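Long-range contacts in monoglyceride lipase (Saccharomyces cerevisiae, PDB 4ZWN), which hydrolyses monoacylglycerols, with a strong preference for monounsaturated ones, to free fatty acids and glycerol, and also takes part in fatty acid ethyl ester breakdown: residues A[28-33]-A[81-86]; A[34-39]-A[47-52]; A[61-66]-A[88-93]; A[73-78]-A[217-222]. The protein carries 2 engineered substitutions. All coordinates share one frame; numbering follows the deposited sequence.

Interaction 1 (A[28-33]-A[81-86]); sequences KVQTTV and MDHLSL
Asp-82, on the helix 78-86, holds the loop at Gln-30 and Thr-31 by gripping their backbone N-H groups with its carboxylate, in the N-terminal region that leads into the first strand of the alpha/beta-hydrolase sheet. Gln-30 N reaches Asp-82 OD2 at 2.7 Å, a nearly straight bond of 168° that comes in on the syn side but about 29° out of the carboxylate plane. The neighbouring oxygen does double duty: Thr-31 N meets the syn lone pair of Asp-82 OD1 at 2.9 Å, while Thr-31 OG1 gives its proton to the same OD1 at 2.6 Å, nearly in line with its C-O bond. The threonine hydroxyl can do this because it sits between its own backbone N and carbonyl carbon (chi1 64°), which turns it to the helix. Tyr-27 OH adds a further hydrogen bond to OD2. With an alanine here the loop N-H groups, and the hydroxyls of Thr-31 and Tyr-27, would probably lose their shared acceptor, and the loop could shift off the helix. Methyl groups pack round the carboxylate: Val-29 CG1 lies 3.4 Å from Asp-82 OD1. Those of Leu-86 divide between two residues, CD2 in apolar contact with Thr-31 CG2 and CD1 against Gln-30 OE1. In the second shell, Trp-51 NE1 hydrogen-bonds Thr-31 OG1, and Ser-85 OG, bonded to Pro-52 O, lies 3.9 Å from Thr-31 CG2.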
# COMPACT_ATOMS: atom_id res chain seq x y z
N LYS A 28 -6.70 -10.06 -16.80
CA LYS A 28 -6.96 -11.50 -16.77
C LYS A 28 -5.92 -12.19 -15.88
O LYS A 28 -4.75 -12.23 -16.23
CB LYS A 28 -6.92 -12.09 -18.18
CG LYS A 28 -7.87 -11.44 -19.18
CD LYS A 28 -9.31 -11.85 -18.92
CE LYS A 28 -10.16 -11.73 -20.18
NZ LYS A 28 -11.54 -12.24 -19.96
N VAL A 29 -6.36 -12.71 -14.74
CA VAL A 29 -5.45 -13.41 -13.84
C VAL A 29 -4.96 -14.69 -14.49
O VAL A 29 -5.74 -15.44 -15.07
CB VAL A 29 -6.13 -13.73 -12.49
CG1 VAL A 29 -5.16 -14.42 -11.55
CG2 VAL A 29 -6.67 -12.45 -11.85
N GLN A 30 -3.65 -14.93 -14.41
CA GLN A 30 -3.04 -16.06 -15.09
C GLN A 30 -2.85 -17.27 -14.17
O GLN A 30 -2.74 -18.40 -14.64
CB GLN A 30 -1.69 -15.65 -15.68
CG GLN A 30 -1.78 -14.42 -16.56
CD GLN A 30 -0.42 -13.95 -17.04
OE1 GLN A 30 0.48 -14.76 -17.26
NE2 GLN A 30 -0.27 -12.64 -17.19
N THR A 31 -2.82 -17.03 -12.87
CA THR A 31 -2.69 -18.11 -11.90
C THR A 31 -4.01 -18.35 -11.18
O THR A 31 -5.03 -17.72 -11.49
CB THR A 31 -1.59 -17.84 -10.87
OG1 THR A 31 -1.93 -16.69 -10.09
CG2 THR A 31 -0.26 -17.61 -11.55
N THR A 32 -4.00 -19.27 -10.22
CA THR A 32 -5.20 -19.62 -9.47
C THR A 32 -5.45 -18.65 -8.33
O THR A 32 -4.64 -18.53 -7.40
CB THR A 32 -5.10 -21.05 -8.90
OG1 THR A 32 -4.85 -21.97 -9.97
CG2 THR A 32 -6.39 -21.43 -8.19
N VAL A 33 -6.57 -17.94 -8.40
CA VAL A 33 -6.94 -16.99 -7.36
C VAL A 33 -7.23 -17.70 -6.04
O VAL A 33 -8.07 -18.59 -5.99
CB VAL A 33 -8.17 -16.15 -7.78
CG1 VAL A 33 -8.58 -15.20 -6.67
CG2 VAL A 33 -7.87 -15.39 -9.07
N MET A 81 -0.17 -9.45 -7.31
CA MET A 81 0.02 -10.77 -6.73
C MET A 81 0.14 -11.85 -7.79
O MET A 81 0.88 -12.83 -7.63
CB MET A 81 -1.12 -11.10 -5.77
CG MET A 81 -1.17 -10.19 -4.55
SD MET A 81 -2.39 -10.65 -3.30
CE MET A 81 -3.91 -10.21 -4.14
N ASP A 82 -0.59 -11.68 -8.89
CA ASP A 82 -0.54 -12.63 -10.00
C ASP A 82 0.85 -12.66 -10.63
O ASP A 82 1.42 -13.73 -10.85
CB ASP A 82 -1.60 -12.29 -11.05
CG ASP A 82 -1.82 -13.42 -12.05
OD1 ASP A 82 -1.79 -14.60 -11.63
OD2 ASP A 82 -2.03 -13.13 -13.24
N HIS A 83 1.40 -11.48 -10.91
CA HIS A 83 2.73 -11.38 -11.51
C HIS A 83 3.82 -11.84 -10.54
O HIS A 83 4.80 -12.47 -10.95
CB HIS A 83 3.02 -9.95 -11.97
CG HIS A 83 2.35 -9.58 -13.26
ND1 HIS A 83 0.99 -9.40 -13.37
CD2 HIS A 83 2.86 -9.36 -14.49
CE1 HIS A 83 0.68 -9.08 -14.61
NE2 HIS A 83 1.80 -9.05 -15.32
N LEU A 84 3.65 -11.53 -9.26
CA LEU A 84 4.61 -11.99 -8.25
C LEU A 84 4.60 -13.51 -8.15
O LEU A 84 5.65 -14.14 -7.99
CB LEU A 84 4.29 -11.37 -6.88
CG LEU A 84 4.67 -9.91 -6.68
CD1 LEU A 84 4.17 -9.40 -5.34
CD2 LEU A 84 6.18 -9.72 -6.79
N SER A 85 3.41 -14.10 -8.24
CA SER A 85 3.26 -15.55 -8.17
C SER A 85 3.99 -16.24 -9.32
O SER A 85 4.60 -17.29 -9.14
CB SER A 85 1.78 -15.93 -8.18
OG SER A 85 1.61 -17.34 -8.09
N LEU A 86 3.92 -15.62 -10.50
CA LEU A 86 4.58 -16.15 -11.69
C LEU A 86 6.10 -16.05 -11.61
O LEU A 86 6.82 -16.78 -12.29
CB LEU A 86 4.09 -15.42 -12.94
CG LEU A 86 2.66 -15.70 -13.38
CD1 LEU A 86 2.25 -14.76 -14.50
CD2 LEU A 86 2.52 -17.14 -13.84

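Interaction 2 (A[34-39]-A[47-52]); sequences PELQYE and GYMFWP
Gln-37 and Tyr-48 exchange two backbone hydrogen bonds, Gln-37 N to Tyr-48 O at 2.9 Å and Tyr-48 N to Gln-37 O at 2.7 Å, which makes them a hydrogen-bonded antiparallel pair. Where the two segments diverge, one water spans the gap: it donates to Glu-35 O and to Gln-37 OE1 and accepts from Phe-50 N. Tyr-38 and Gly-47 form the adjoining non-hydrogen-bonded pair of this beta hairpin, whose strands 37-41 and 44-51 make up one margin of the central sheet. CG of Tyr-48 stands between its backbone N and carbonyl carbon (chi1 69°), which swings the ring across to the partner strand. There Gln-37 CB lies over one face, 3.6 Å from the ring centroid in a CH-pi contact, and the glutamine amide runs on past the hydroxyl with its plane 27° from the ring. Glu-39 CB also touches the ring, its carboxylate turned almost perpendicular and bonded outward to His-122. A serine in place of Tyr-48 would probably take away the ring face on which Gln-37 CB rests and open a gap there. At the far end, Pro-34 CD sits over the six-membered ring of Trp-51, 3.5 Å from its centroid, while Leu-36 CG touches Met-49 CE.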
# COMPACT_ATOMS: atom_id res chain seq x y z
N PRO A 34 -6.52 -17.30 -4.97
CA PRO A 34 -6.64 -17.88 -3.63
C PRO A 34 -8.01 -17.68 -2.99
O PRO A 34 -8.77 -16.79 -3.37
CB PRO A 34 -5.56 -17.14 -2.83
CG PRO A 34 -4.60 -16.64 -3.85
CD PRO A 34 -5.43 -16.31 -5.05
N GLU A 35 -8.31 -18.53 -2.02
CA GLU A 35 -9.54 -18.47 -1.24
C GLU A 35 -9.57 -17.16 -0.44
O GLU A 35 -8.60 -16.82 0.23
CB GLU A 35 -9.61 -19.67 -0.30
CG GLU A 35 -10.66 -19.62 0.80
CD GLU A 35 -10.62 -20.84 1.71
OE1 GLU A 35 -9.97 -21.84 1.35
OE2 GLU A 35 -11.24 -20.81 2.80
N LEU A 36 -10.66 -16.41 -0.51
CA LEU A 36 -10.79 -15.27 0.40
C LEU A 36 -11.07 -15.84 1.81
O LEU A 36 -12.15 -16.48 2.04
CB LEU A 36 -11.88 -14.28 -0.07
CG LEU A 36 -11.68 -12.83 0.40
CD1 LEU A 36 -12.43 -11.79 -0.44
CD2 LEU A 36 -12.08 -12.71 1.85
N GLN A 37 -10.10 -15.63 2.73
CA GLN A 37 -10.05 -16.25 4.06
C GLN A 37 -10.34 -15.22 5.15
O GLN A 37 -10.06 -14.02 4.99
CB GLN A 37 -8.68 -16.85 4.27
CG GLN A 37 -8.56 -18.25 4.80
CD GLN A 37 -7.24 -18.90 4.42
OE1 GLN A 37 -6.63 -18.56 3.42
NE2 GLN A 37 -6.79 -19.84 5.24
N TYR A 38 -10.86 -15.68 6.27
CA TYR A 38 -11.19 -14.78 7.36
C TYR A 38 -10.52 -15.13 8.68
O TYR A 38 -10.27 -16.29 8.99
CB TYR A 38 -12.72 -14.73 7.54
CG TYR A 38 -13.47 -14.14 6.36
CD1 TYR A 38 -13.90 -14.94 5.31
CD2 TYR A 38 -13.73 -12.78 6.29
CE1 TYR A 38 -14.58 -14.40 4.22
CE2 TYR A 38 -14.40 -12.22 5.21
CZ TYR A 38 -14.83 -13.04 4.17
OH TYR A 38 -15.50 -12.47 3.12
N GLU A 39 -10.20 -14.10 9.45
CA GLU A 39 -9.57 -14.27 10.75
C GLU A 39 -9.96 -13.13 11.69
O GLU A 39 -9.91 -11.97 11.30
CB GLU A 39 -8.04 -14.32 10.62
CG GLU A 39 -7.33 -14.33 11.94
CD GLU A 39 -5.87 -14.66 11.80
OE1 GLU A 39 -5.50 -15.32 10.81
OE2 GLU A 39 -5.08 -14.26 12.69
N GLY A 47 -10.69 -10.08 6.39
CA GLY A 47 -10.59 -10.87 5.18
C GLY A 47 -9.17 -10.78 4.64
O GLY A 47 -8.60 -9.70 4.56
N TYR A 48 -8.58 -11.93 4.29
CA TYR A 48 -7.21 -11.93 3.81
C TYR A 48 -6.98 -13.00 2.74
O TYR A 48 -7.80 -13.89 2.55
CB TYR A 48 -6.23 -12.14 4.97
CG TYR A 48 -6.28 -13.52 5.58
CD1 TYR A 48 -5.41 -14.52 5.17
CD2 TYR A 48 -7.21 -13.82 6.57
CE1 TYR A 48 -5.46 -15.78 5.73
CE2 TYR A 48 -7.27 -15.08 7.13
CZ TYR A 48 -6.39 -16.06 6.71
OH TYR A 48 -6.45 -17.31 7.27
N MET A 49 -5.85 -12.88 2.06
CA MET A 49 -5.48 -13.81 1.00
C MET A 49 -4.02 -14.22 1.10
O MET A 49 -3.15 -13.40 1.39
CB MET A 49 -5.73 -13.19 -0.37
CG MET A 49 -7.15 -13.25 -0.84
SD MET A 49 -7.27 -12.72 -2.55
CE MET A 49 -9.03 -12.94 -2.85
N PHE A 50 -3.76 -15.50 0.87
CA PHE A 50 -2.40 -15.98 0.72
C PHE A 50 -2.20 -16.46 -0.70
O PHE A 50 -2.76 -17.48 -1.10
CB PHE A 50 -2.08 -17.09 1.71
CG PHE A 50 -0.80 -17.80 1.41
CD1 PHE A 50 0.42 -17.16 1.58
CD2 PHE A 50 -0.81 -19.10 0.94
CE1 PHE A 50 1.60 -17.81 1.29
CE2 PHE A 50 0.37 -19.76 0.65
CZ PHE A 50 1.58 -19.11 0.83
N TRP A 51 -1.40 -15.73 -1.47
CA TRP A 51 -1.18 -16.05 -2.87
C TRP A 51 0.13 -16.81 -3.04
O TRP A 51 1.21 -16.23 -2.92
CB TRP A 51 -1.17 -14.78 -3.72
CG TRP A 51 -1.55 -15.02 -5.14
CD1 TRP A 51 -0.94 -15.86 -6.03
CD2 TRP A 51 -2.63 -14.39 -5.85
NE1 TRP A 51 -1.58 -15.80 -7.24
CE2 TRP A 51 -2.61 -14.91 -7.16
CE3 TRP A 51 -3.60 -13.45 -5.50
CZ2 TRP A 51 -3.54 -14.51 -8.13
CZ3 TRP A 51 -4.52 -13.06 -6.46
CH2 TRP A 51 -4.48 -13.59 -7.76
N PRO A 52 0.04 -18.12 -3.33
CA PRO A 52 1.22 -18.99 -3.43
C PRO A 52 1.96 -18.85 -4.76
O PRO A 52 1.38 -18.40 -5.75
CB PRO A 52 0.62 -20.39 -3.30
CG PRO A 52 -0.74 -20.26 -3.90
CD PRO A 52 -1.21 -18.86 -3.58
O HOH W 1 -6.20 -17.37 0.93

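Interaction 3 (A[61-66]-A[88-93]); sequences RGRVLL and GYESFT
Val-64 and Phe-92 lie at the middle of a parallel ladder in which backbone bonds alternate between partners: Val-64 N reaches Glu-90 O at 2.7 Å, Phe-92 N reaches Val-64 O at 2.9 Å, and Leu-66 N reaches Phe-92 O at 2.7 Å. Glu-90 N donates to Gly-62 O earlier in the strands, and Arg-61 N to Gly-88 O continues the link toward the start of both segments. These strands, 62-67 and 89-94, are the two ends of a beta-alpha-beta crossover through helix 78-86, within the central sheet of the alpha/beta-hydrolase fold.

The ionic contact is on the face that also carries Leu-65 and Phe-92. Arg-63 grips Glu-90 side-on, NE at 2.9 Å and NH2 at 3.0 Å from the single oxygen OE1. That oxygen lies close to the guanidinium plane, yet both nitrogens approach it from one face of the carboxylate, the two planes being 51° apart. A bend at chi3 (-60°) turns the guanidinium to the glutamate.

In the packing, Leu-65 CD2 meets the edge of the Phe-92 ring, and Arg-61 CB lies 3.7 Å from Tyr-89 CE1, the tyrosine hydroxyl being bonded to Asp-325 and Thr-328.

Glu-90 OE2 forms a salt bridge with Lys-134; Arg-63 NH1 forms one with Glu-130 and a hydrogen bond with Asn-127. This chain of alternating charge ties both strands to helix 113-134 and would probably keep buried Glu-90 ionised.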
# COMPACT_ATOMS: atom_id res chain seq x y z
N ARG A 61 11.26 -17.53 -3.48
CA ARG A 61 12.39 -16.64 -3.22
C ARG A 61 12.10 -15.75 -2.02
O ARG A 61 13.01 -15.37 -1.28
CB ARG A 61 12.70 -15.78 -4.44
CG ARG A 61 13.15 -16.57 -5.65
CD ARG A 61 13.52 -15.62 -6.77
NE ARG A 61 14.59 -14.72 -6.36
CZ ARG A 61 15.87 -14.88 -6.66
NH1 ARG A 61 16.25 -15.92 -7.40
NH2 ARG A 61 16.77 -14.01 -6.24
N GLY A 62 10.83 -15.42 -1.83
CA GLY A 62 10.40 -14.58 -0.73
C GLY A 62 8.91 -14.31 -0.72
O GLY A 62 8.20 -14.63 -1.68
N ARG A 63 8.42 -13.73 0.37
CA ARG A 63 7.01 -13.35 0.47
C ARG A 63 6.87 -11.84 0.62
O ARG A 63 7.65 -11.20 1.34
CB ARG A 63 6.34 -14.06 1.65
CG ARG A 63 4.85 -13.78 1.76
CD ARG A 63 4.23 -14.48 2.96
NE ARG A 63 4.38 -15.93 2.89
CZ ARG A 63 3.76 -16.79 3.69
NH1 ARG A 63 2.94 -16.34 4.63
NH2 ARG A 63 3.96 -18.09 3.56
N VAL A 64 5.89 -11.26 -0.06
CA VAL A 64 5.64 -9.82 0.05
C VAL A 64 4.30 -9.53 0.72
O VAL A 64 3.25 -10.00 0.27
CB VAL A 64 5.66 -9.13 -1.33
CG1 VAL A 64 5.71 -7.63 -1.16
CG2 VAL A 64 6.85 -9.60 -2.16
N LEU A 65 4.35 -8.76 1.80
CA LEU A 65 3.15 -8.31 2.51
C LEU A 65 2.62 -7.03 1.86
O LEU A 65 3.32 -6.01 1.83
CB LEU A 65 3.47 -8.07 3.99
CG LEU A 65 2.38 -8.29 5.05
CD1 LEU A 65 2.90 -7.89 6.42
CD2 LEU A 65 1.10 -7.53 4.73
N LEU A 66 1.39 -7.07 1.36
CA LEU A 66 0.83 -5.91 0.67
C LEU A 66 -0.11 -5.11 1.56
O LEU A 66 -1.11 -5.63 2.06
CB LEU A 66 0.11 -6.35 -0.60
CG LEU A 66 0.89 -7.27 -1.55
CD1 LEU A 66 0.15 -7.43 -2.86
CD2 LEU A 66 2.29 -6.74 -1.81
N GLY A 88 8.03 -16.27 -8.71
CA GLY A 88 8.62 -16.91 -7.55
C GLY A 88 8.49 -16.16 -6.24
O GLY A 88 9.34 -16.30 -5.37
N TYR A 89 7.42 -15.37 -6.10
CA TYR A 89 7.20 -14.63 -4.86
C TYR A 89 5.79 -14.82 -4.32
O TYR A 89 4.79 -14.62 -5.02
CB TYR A 89 7.47 -13.14 -5.08
CG TYR A 89 8.93 -12.84 -5.30
CD1 TYR A 89 9.81 -12.71 -4.23
CD2 TYR A 89 9.44 -12.69 -6.59
CE1 TYR A 89 11.15 -12.44 -4.44
CE2 TYR A 89 10.77 -12.42 -6.80
CZ TYR A 89 11.62 -12.30 -5.73
OH TYR A 89 12.95 -12.03 -5.94
N GLU A 90 5.71 -15.21 -3.05
CA GLU A 90 4.44 -15.32 -2.35
C GLU A 90 3.92 -13.94 -1.98
O GLU A 90 4.70 -13.01 -1.77
CB GLU A 90 4.58 -16.18 -1.09
CG GLU A 90 4.93 -17.63 -1.37
CD GLU A 90 5.15 -18.43 -0.09
OE1 GLU A 90 5.37 -17.81 0.97
OE2 GLU A 90 5.09 -19.67 -0.16
N SER A 91 2.60 -13.80 -1.91
CA SER A 91 1.99 -12.55 -1.48
C SER A 91 1.02 -12.78 -0.32
O SER A 91 0.38 -13.83 -0.24
CB SER A 91 1.25 -11.87 -2.63
OG SER A 91 2.14 -11.43 -3.64
N PHE A 92 0.94 -11.80 0.56
CA PHE A 92 -0.07 -11.79 1.60
C PHE A 92 -0.66 -10.39 1.70
O PHE A 92 0.07 -9.41 1.83
CB PHE A 92 0.51 -12.21 2.95
CG PHE A 92 -0.53 -12.38 4.03
CD1 PHE A 92 -0.97 -11.29 4.77
CD2 PHE A 92 -1.07 -13.63 4.30
CE1 PHE A 92 -1.93 -11.44 5.75
CE2 PHE A 92 -2.03 -13.78 5.29
CZ PHE A 92 -2.46 -12.69 6.02
N THR A 93 -1.98 -10.31 1.61
CA THR A 93 -2.67 -9.04 1.81
C THR A 93 -3.93 -9.26 2.62
O THR A 93 -4.45 -10.38 2.70
CB THR A 93 -3.02 -8.37 0.46
OG1 THR A 93 -3.47 -7.03 0.70
CG2 THR A 93 -4.10 -9.15 -0.27

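Interaction 4 (A[73-78]-A[217-222]); sequences YTKIQF and RAFLGS
Phe-219 presents the edge of its ring, not a face, to the segment 73-78. Lys-75 CD and Ile-76 CD1 lie at that rim near the ring plane: the lysine methylene is 3.8 Å from Phe-219 CZ, and the isoleucine methyl is 4.3 Å from Phe-219 CE2. Tyr-73 OH comes within 4.4 Å of the same CZ atom, approaching the ring obliquely. A second ring, Phe-78, belongs to the 73-78 side, and Lys-75 CA sits 3.4 Å above the centre of one of its faces, a contact made within the segment.

With CG opposite its backbone N (chi1 156°), Phe-219 projects from its helix across to the other segment. Lys-75 starts out extended (chi1 177°), which carries CD to the ring edge; bends at chi3 and chi4 then turn the ammonium end, which makes a cation-pi contact with Tyr-25. Tyr-25 also meets Phe-219 edge-to-face. Ile-76 CD1 bridges two residues of the helix, touching Leu-220 CD1 as well as Phe-219.

No hydrogen bond crosses between the segments, and the contact is small, burying 134 Å². Tyr-73 OH instead bonds Asp-223, just past the segment 217-222. The side chain of Leu-220 is about 8 Å from that of His-302, the inferred charge-relay histidine. Helix 214-222 lies in the insertion between strands 165-169 and 264-269, where alpha/beta hydrolases carry their cap, so this is probably a junction of cap and core. The contact joins the 3-10 segment 74-77, which follows strand 62-67 and leads into helix 78-86, to helix 214-222, with Leu-220 also packed on helix 207-210.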
# COMPACT_ATOMS: atom_id res chain seq x y z
N TYR A 73 -8.85 -2.78 -1.85
CA TYR A 73 -9.10 -4.07 -1.21
C TYR A 73 -8.39 -5.16 -2.02
O TYR A 73 -7.62 -4.85 -2.93
CB TYR A 73 -10.61 -4.35 -1.10
CG TYR A 73 -11.34 -4.44 -2.42
CD1 TYR A 73 -11.54 -3.31 -3.21
CD2 TYR A 73 -11.83 -5.65 -2.89
CE1 TYR A 73 -12.20 -3.38 -4.41
CE2 TYR A 73 -12.50 -5.73 -4.09
CZ TYR A 73 -12.67 -4.60 -4.86
OH TYR A 73 -13.34 -4.67 -6.06
N THR A 74 -8.63 -6.42 -1.68
CA THR A 74 -7.89 -7.55 -2.25
C THR A 74 -7.81 -7.56 -3.78
O THR A 74 -6.73 -7.71 -4.34
CB THR A 74 -8.48 -8.90 -1.80
OG1 THR A 74 -9.86 -8.96 -2.18
CG2 THR A 74 -8.36 -9.06 -0.29
N LYS A 75 -8.95 -7.40 -4.45
CA LYS A 75 -9.02 -7.49 -5.91
C LYS A 75 -8.10 -6.48 -6.60
O LYS A 75 -7.56 -6.76 -7.68
CB LYS A 75 -10.46 -7.29 -6.39
CG LYS A 75 -10.62 -7.29 -7.91
CD LYS A 75 -12.07 -7.09 -8.34
CE LYS A 75 -12.86 -8.39 -8.26
NZ LYS A 75 -12.34 -9.40 -9.23
N ILE A 76 -7.92 -5.32 -5.98
CA ILE A 76 -7.07 -4.28 -6.56
C ILE A 76 -5.63 -4.76 -6.68
O ILE A 76 -4.92 -4.40 -7.62
CB ILE A 76 -7.13 -2.98 -5.72
CG1 ILE A 76 -8.58 -2.52 -5.56
CG2 ILE A 76 -6.30 -1.87 -6.38
CD1 ILE A 76 -9.28 -2.20 -6.86
N GLN A 77 -5.20 -5.60 -5.74
CA GLN A 77 -3.83 -6.10 -5.76
C GLN A 77 -3.70 -7.44 -6.49
O GLN A 77 -2.63 -8.06 -6.45
CB GLN A 77 -3.29 -6.22 -4.34
CG GLN A 77 -2.42 -5.04 -3.92
CD GLN A 77 -3.14 -3.71 -4.04
OE1 GLN A 77 -2.91 -2.95 -4.98
NE2 GLN A 77 -4.02 -3.43 -3.09
N PHE A 78 -4.77 -7.87 -7.16
CA PHE A 78 -4.73 -9.11 -7.93
C PHE A 78 -3.64 -9.08 -9.00
O PHE A 78 -2.87 -10.03 -9.14
CB PHE A 78 -6.07 -9.39 -8.61
CG PHE A 78 -7.09 -10.03 -7.71
CD1 PHE A 78 -6.83 -10.23 -6.36
CD2 PHE A 78 -8.31 -10.45 -8.22
CE1 PHE A 78 -7.76 -10.83 -5.54
CE2 PHE A 78 -9.25 -11.05 -7.40
CZ PHE A 78 -8.98 -11.24 -6.05
N ARG A 217 -10.33 2.62 -15.44
CA ARG A 217 -11.18 3.71 -14.98
C ARG A 217 -12.64 3.27 -14.95
O ARG A 217 -13.35 3.49 -13.96
CB ARG A 217 -11.02 4.93 -15.87
CG ARG A 217 -10.20 6.05 -15.27
CD ARG A 217 -10.21 7.27 -16.18
NE ARG A 217 -8.87 7.59 -16.69
CZ ARG A 217 -8.62 8.50 -17.62
NH1 ARG A 217 -9.62 9.19 -18.16
NH2 ARG A 217 -7.38 8.72 -18.01
N ALA A 218 -13.09 2.65 -16.04
CA ALA A 218 -14.47 2.21 -16.16
C ALA A 218 -14.80 1.15 -15.11
O ALA A 218 -15.88 1.18 -14.51
CB ALA A 218 -14.73 1.66 -17.56
N PHE A 219 -13.87 0.23 -14.89
CA PHE A 219 -14.04 -0.80 -13.88
C PHE A 219 -14.17 -0.21 -12.48
O PHE A 219 -15.08 -0.57 -11.73
CB PHE A 219 -12.87 -1.78 -13.91
CG PHE A 219 -12.65 -2.50 -12.61
CD1 PHE A 219 -13.46 -3.56 -12.24
CD2 PHE A 219 -11.61 -2.13 -11.76
CE1 PHE A 219 -13.26 -4.22 -11.05
CE2 PHE A 219 -11.41 -2.79 -10.57
CZ PHE A 219 -12.23 -3.84 -10.21
N LEU A 220 -13.26 0.69 -12.14
CA LEU A 220 -13.20 1.27 -10.81
C LEU A 220 -14.45 2.08 -10.49
O LEU A 220 -14.99 2.00 -9.38
CB LEU A 220 -11.96 2.16 -10.67
CG LEU A 220 -11.55 2.52 -9.24
CD1 LEU A 220 -11.20 1.27 -8.45
CD2 LEU A 220 -10.37 3.49 -9.26
N GLY A 221 -14.92 2.85 -11.46
CA GLY A 221 -16.10 3.67 -11.29
C GLY A 221 -17.39 2.86 -11.18
O GLY A 221 -18.39 3.36 -10.66
N SER A 222 -17.35 1.63 -11.66
CA SER A 222 -18.54 0.77 -11.65
C SER A 222 -18.46 -0.31 -10.58
O SER A 222 -19.44 -0.99 -10.30
CB SER A 222 -18.73 0.12 -13.02
OG SER A 222 -18.83 1.09 -14.04

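Overall arrangement
Interactions 1, 2 and 3 cluster on one side of the chain's centre, with centres 12 to 14 Å apart. Interactions 2 and 3 belong to the same mixed sheet, joined where strands 44-51 and 89-94 run side by side. Along the chain, interaction 2 is nested inside the loop closed by interaction 1 and closes before interaction 3 opens. Helix 78-86, used by interaction 1, is the crossover between the strands of interaction 3. Interaction 4, 16 to 20 Å from the others between centres, spans 138 intervening residues from the turn before that helix to helix 214-222. Interactions 1 to 3 thus build the sheet margin and its crossover helix, while interaction 4 reaches from the same core to the probable cap.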